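Local coordinates for protein glutathione S-transferase (Acinetobacter baumannii, PDB 4MP4) that probably transfers glutathione to electrophilic substrates, as a bacterial member of the glutathione S-transferase family, at residues 22-27 with 75-80. Sequence-based numbering, arbitrary orientation.
Sequences FTVFVG and SAILEY
OG1 of T23 hydrogen-bonds to the carbonyl oxygen of P19, four residues earlier on the same helix, and with that polar atom satisfied T23 can meet L78 with its methyl alone. A chi1 of -61° puts OG1 beside the backbone N and leaves CG2 anti to that N, 3.8 Å from CD1 of L78, the two side chains crossing at about a right angle. Threonine suits the spot: its hydroxyl is settled within the helix, and its methyl serves as a small apolar surface.

The second apolar pair is V24 with I77. CG1 of V24 comes to 3.7 Å from CG2 of I77, and CG2 of V24 touches the same methyl at 4.0 Å, which therefore sits against both branches of the valine. Both residues are beta-branched, short and rigid, and pack close between the helices. The axes of segments 22-27 and 75-80 run nearly parallel (10°), 9.9 Å apart at their closest. L78 has the longer reach. From its CG one methyl goes to T23, while CD2 lies 4.3 Å from CA of G27, where the lack of a side chain lets the leucine approach the helix backbone.

No hydrogen bond joins the segments; buried hydrocarbon does the work. Around them, T23 also packs on I165 and E169 of helix 165-178, and L78 on Q105 of helix 95-110, linking the pair to the all-helical domain. Helices 19-30 and 74-84, side by side and running the same way, are characteristic of the thioredoxin-like N-terminal domain of glutathione S-transferases.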
ATOM      1  N   PHE A  22       6.591  11.305  -8.007  1.00 12.50           N
ATOM      2  CA  PHE A  22       6.733  11.040  -9.431  1.00 20.13           C
ATOM      3  C   PHE A  22       5.457  10.400 -10.004  1.00 17.21           C
ATOM      4  O   PHE A  22       4.908  10.851 -11.009  1.00 17.11           O
ATOM      5  CB  PHE A  22       7.959  10.158  -9.669  1.00 16.18           C
ATOM      6  CG  PHE A  22       7.954   9.424 -10.982  1.00 18.63           C
ATOM      7  CD1 PHE A  22       8.272  10.081 -12.161  1.00 19.24           C
ATOM      8  CD2 PHE A  22       7.655   8.071 -11.036  1.00  9.95           C
ATOM      9  CE1 PHE A  22       8.294   9.399 -13.374  1.00 17.48           C
ATOM     10  CE2 PHE A  22       7.663   7.387 -12.247  1.00 14.27           C
ATOM     11  CZ  PHE A  22       7.990   8.051 -13.418  1.00  9.78           C
ATOM     12  N   THR A  23       4.971   9.379  -9.320  1.00 14.80           N
ATOM     13  CA  THR A  23       3.828   8.591  -9.770  1.00 20.87           C
ATOM     14  C   THR A  23       2.509   9.386  -9.864  1.00 24.98           C
ATOM     15  O   THR A  23       1.727   9.217 -10.812  1.00 23.23           O
ATOM     16  CB  THR A  23       3.662   7.392  -8.838  1.00 17.59           C
ATOM     17  OG1 THR A  23       4.854   6.594  -8.902  1.00 24.51           O
ATOM     18  CG2 THR A  23       2.465   6.562  -9.222  1.00 12.82           C
ATOM     19  N   VAL A  24       2.274  10.261  -8.891  1.00 21.01           N
ATOM     20  CA  VAL A  24       1.098  11.134  -8.917  1.00 23.14           C
ATOM     21  C   VAL A  24       1.189  12.228  -9.990  1.00 21.50           C
ATOM     22  O   VAL A  24       0.202  12.529 -10.669  1.00 26.23           O
ATOM     23  CB  VAL A  24       0.834  11.768  -7.541  1.00 25.02           C
ATOM     24  CG1 VAL A  24      -0.346  12.733  -7.607  1.00 17.59           C
ATOM     25  CG2 VAL A  24       0.594  10.677  -6.502  1.00 18.76           C
ATOM     26  N   PHE A  25       2.371  12.818 -10.137  1.00 16.05           N
ATOM     27  CA  PHE A  25       2.628  13.794 -11.197  1.00 19.23           C
ATOM     28  C   PHE A  25       2.300  13.179 -12.546  1.00 26.73           C
ATOM     29  O   PHE A  25       1.635  13.822 -13.388  1.00 18.16           O
ATOM     30  CB  PHE A  25       4.096  14.221 -11.167  1.00 26.23           C
ATOM     31  CG  PHE A  25       4.525  15.089 -12.330  1.00 25.79           C
ATOM     32  CD1 PHE A  25       4.988  14.522 -13.512  1.00 13.38           C
ATOM     33  CD2 PHE A  25       4.532  16.469 -12.213  1.00 26.43           C
ATOM     34  CE1 PHE A  25       5.396  15.320 -14.575  1.00 13.49           C
ATOM     35  CE2 PHE A  25       4.945  17.270 -13.268  1.00 20.42           C
ATOM     36  CZ  PHE A  25       5.390  16.690 -14.449  1.00 22.12           C
ATOM     37  N   VAL A  26       2.761  11.937 -12.746  1.00 13.47           N
ATOM     38  CA  VAL A  26       2.510  11.230 -14.001  1.00 14.57           C
ATOM     39  C   VAL A  26       1.006  11.019 -14.197  1.00 18.49           C
ATOM     40  O   VAL A  26       0.463  11.293 -15.275  1.00 19.63           O
ATOM     41  CB  VAL A  26       3.285   9.885 -14.118  1.00 12.06           C
ATOM     42  CG1 VAL A  26       2.799   9.077 -15.332  1.00 11.91           C
ATOM     43  CG2 VAL A  26       4.802  10.130 -14.188  1.00 11.31           C
ATOM     44  N   GLY A  27       0.335  10.576 -13.134  1.00 22.45           N
ATOM     45  CA  GLY A  27      -1.104  10.385 -13.161  1.00 15.44           C
ATOM     46  C   GLY A  27      -1.892  11.628 -13.534  1.00 18.27           C
ATOM     47  O   GLY A  27      -2.808  11.566 -14.341  1.00 22.82           O
ATOM     48  N   SER A  75      -1.154   5.693  -3.658  1.00 14.29           N
ATOM     49  CA  SER A  75      -2.227   4.807  -4.120  1.00 14.24           C
ATOM     50  C   SER A  75      -3.596   5.389  -3.792  1.00 15.03           C
ATOM     51  O   SER A  75      -4.532   5.285  -4.594  1.00 15.48           O
ATOM     52  CB  SER A  75      -2.100   3.413  -3.532  1.00 13.46           C
ATOM     53  OG  SER A  75      -1.975   3.498  -2.129  1.00 25.85           O
ATOM     54  N   ALA A  76      -3.701   5.997  -2.613  1.00 18.60           N
ATOM     55  CA  ALA A  76      -4.922   6.659  -2.191  1.00 16.22           C
ATOM     56  C   ALA A  76      -5.207   7.824  -3.121  1.00 21.38           C
ATOM     57  O   ALA A  76      -6.333   7.988  -3.590  1.00 19.55           O
ATOM     58  CB  ALA A  76      -4.791   7.154  -0.760  1.00 18.82           C
ATOM     59  N   ILE A  77      -4.184   8.640  -3.380  1.00 23.77           N
ATOM     60  CA  ILE A  77      -4.347   9.814  -4.225  1.00 21.19           C
ATOM     61  C   ILE A  77      -4.799   9.422  -5.628  1.00 24.28           C
ATOM     62  O   ILE A  77      -5.742  10.013  -6.165  1.00 21.46           O
ATOM     63  CB  ILE A  77      -3.061  10.680  -4.278  1.00 26.01           C
ATOM     64  CG1 ILE A  77      -2.853  11.398  -2.937  1.00 21.10           C
ATOM     65  CG2 ILE A  77      -3.143  11.707  -5.396  1.00 18.80           C
ATOM     66  CD1 ILE A  77      -1.481  12.003  -2.763  1.00 18.23           C
ATOM     67  N   LEU A  78      -4.155   8.406  -6.201  1.00 18.68           N
ATOM     68  CA  LEU A  78      -4.524   7.925  -7.534  1.00 23.90           C
ATOM     69  C   LEU A  78      -5.981   7.450  -7.594  1.00 27.03           C
ATOM     70  O   LEU A  78      -6.750   7.863  -8.474  1.00 23.72           O
ATOM     71  CB  LEU A  78      -3.571   6.814  -8.010  1.00 21.33           C
ATOM     72  CG  LEU A  78      -2.161   7.270  -8.375  1.00 24.33           C
ATOM     73  CD1 LEU A  78      -1.189   6.110  -8.420  1.00 15.27           C
ATOM     74  CD2 LEU A  78      -2.188   8.003  -9.704  1.00 27.13           C
ATOM     75  N   GLU A  79      -6.348   6.595  -6.641  1.00 24.43           N
ATOM     76  CA  GLU A  79      -7.702   6.069  -6.538  1.00 25.57           C
ATOM     77  C   GLU A  79      -8.721   7.216  -6.503  1.00 27.97           C
ATOM     78  O   GLU A  79      -9.780   7.170  -7.143  1.00 25.76           O
ATOM     79  CB  GLU A  79      -7.816   5.195  -5.286  1.00 29.51           C
ATOM     80  CG  GLU A  79      -8.509   3.866  -5.510  1.00 36.74           C
ATOM     81  CD  GLU A  79      -7.616   2.833  -6.161  1.00 49.86           C
ATOM     82  OE1 GLU A  79      -6.903   2.128  -5.421  1.00 62.59           O
ATOM     83  OE2 GLU A  79      -7.634   2.707  -7.404  1.00 55.42           O
ATOM     84  N   TYR A  80      -8.361   8.264  -5.775  1.00 27.54           N
ATOM     85  CA  TYR A  80      -9.199   9.443  -5.622  1.00 27.51           C
ATOM     86  C   TYR A  80      -9.355  10.194  -6.944  1.00 31.04           C
ATOM     87  O   TYR A  80     -10.424  10.718  -7.259  1.00 33.39           O
ATOM     88  CB  TYR A  80      -8.576  10.330  -4.548  1.00 22.74           C
ATOM     89  CG  TYR A  80      -9.200  11.664  -4.395  1.00 22.18           C
ATOM     90  CD1 TYR A  80     -10.494  11.789  -3.923  1.00 33.46           C
ATOM     91  CD2 TYR A  80      -8.498  12.809  -4.705  1.00 25.96           C
ATOM     92  CE1 TYR A  80     -11.079  13.016  -3.776  1.00 31.39           C
ATOM     93  CE2 TYR A  80      -9.078  14.052  -4.561  1.00 29.53           C
ATOM     94  CZ  TYR A  80     -10.369  14.148  -4.096  1.00 34.98           C
ATOM     95  OH  TYR A  80     -10.956  15.383  -3.946  1.00 47.97           O
TER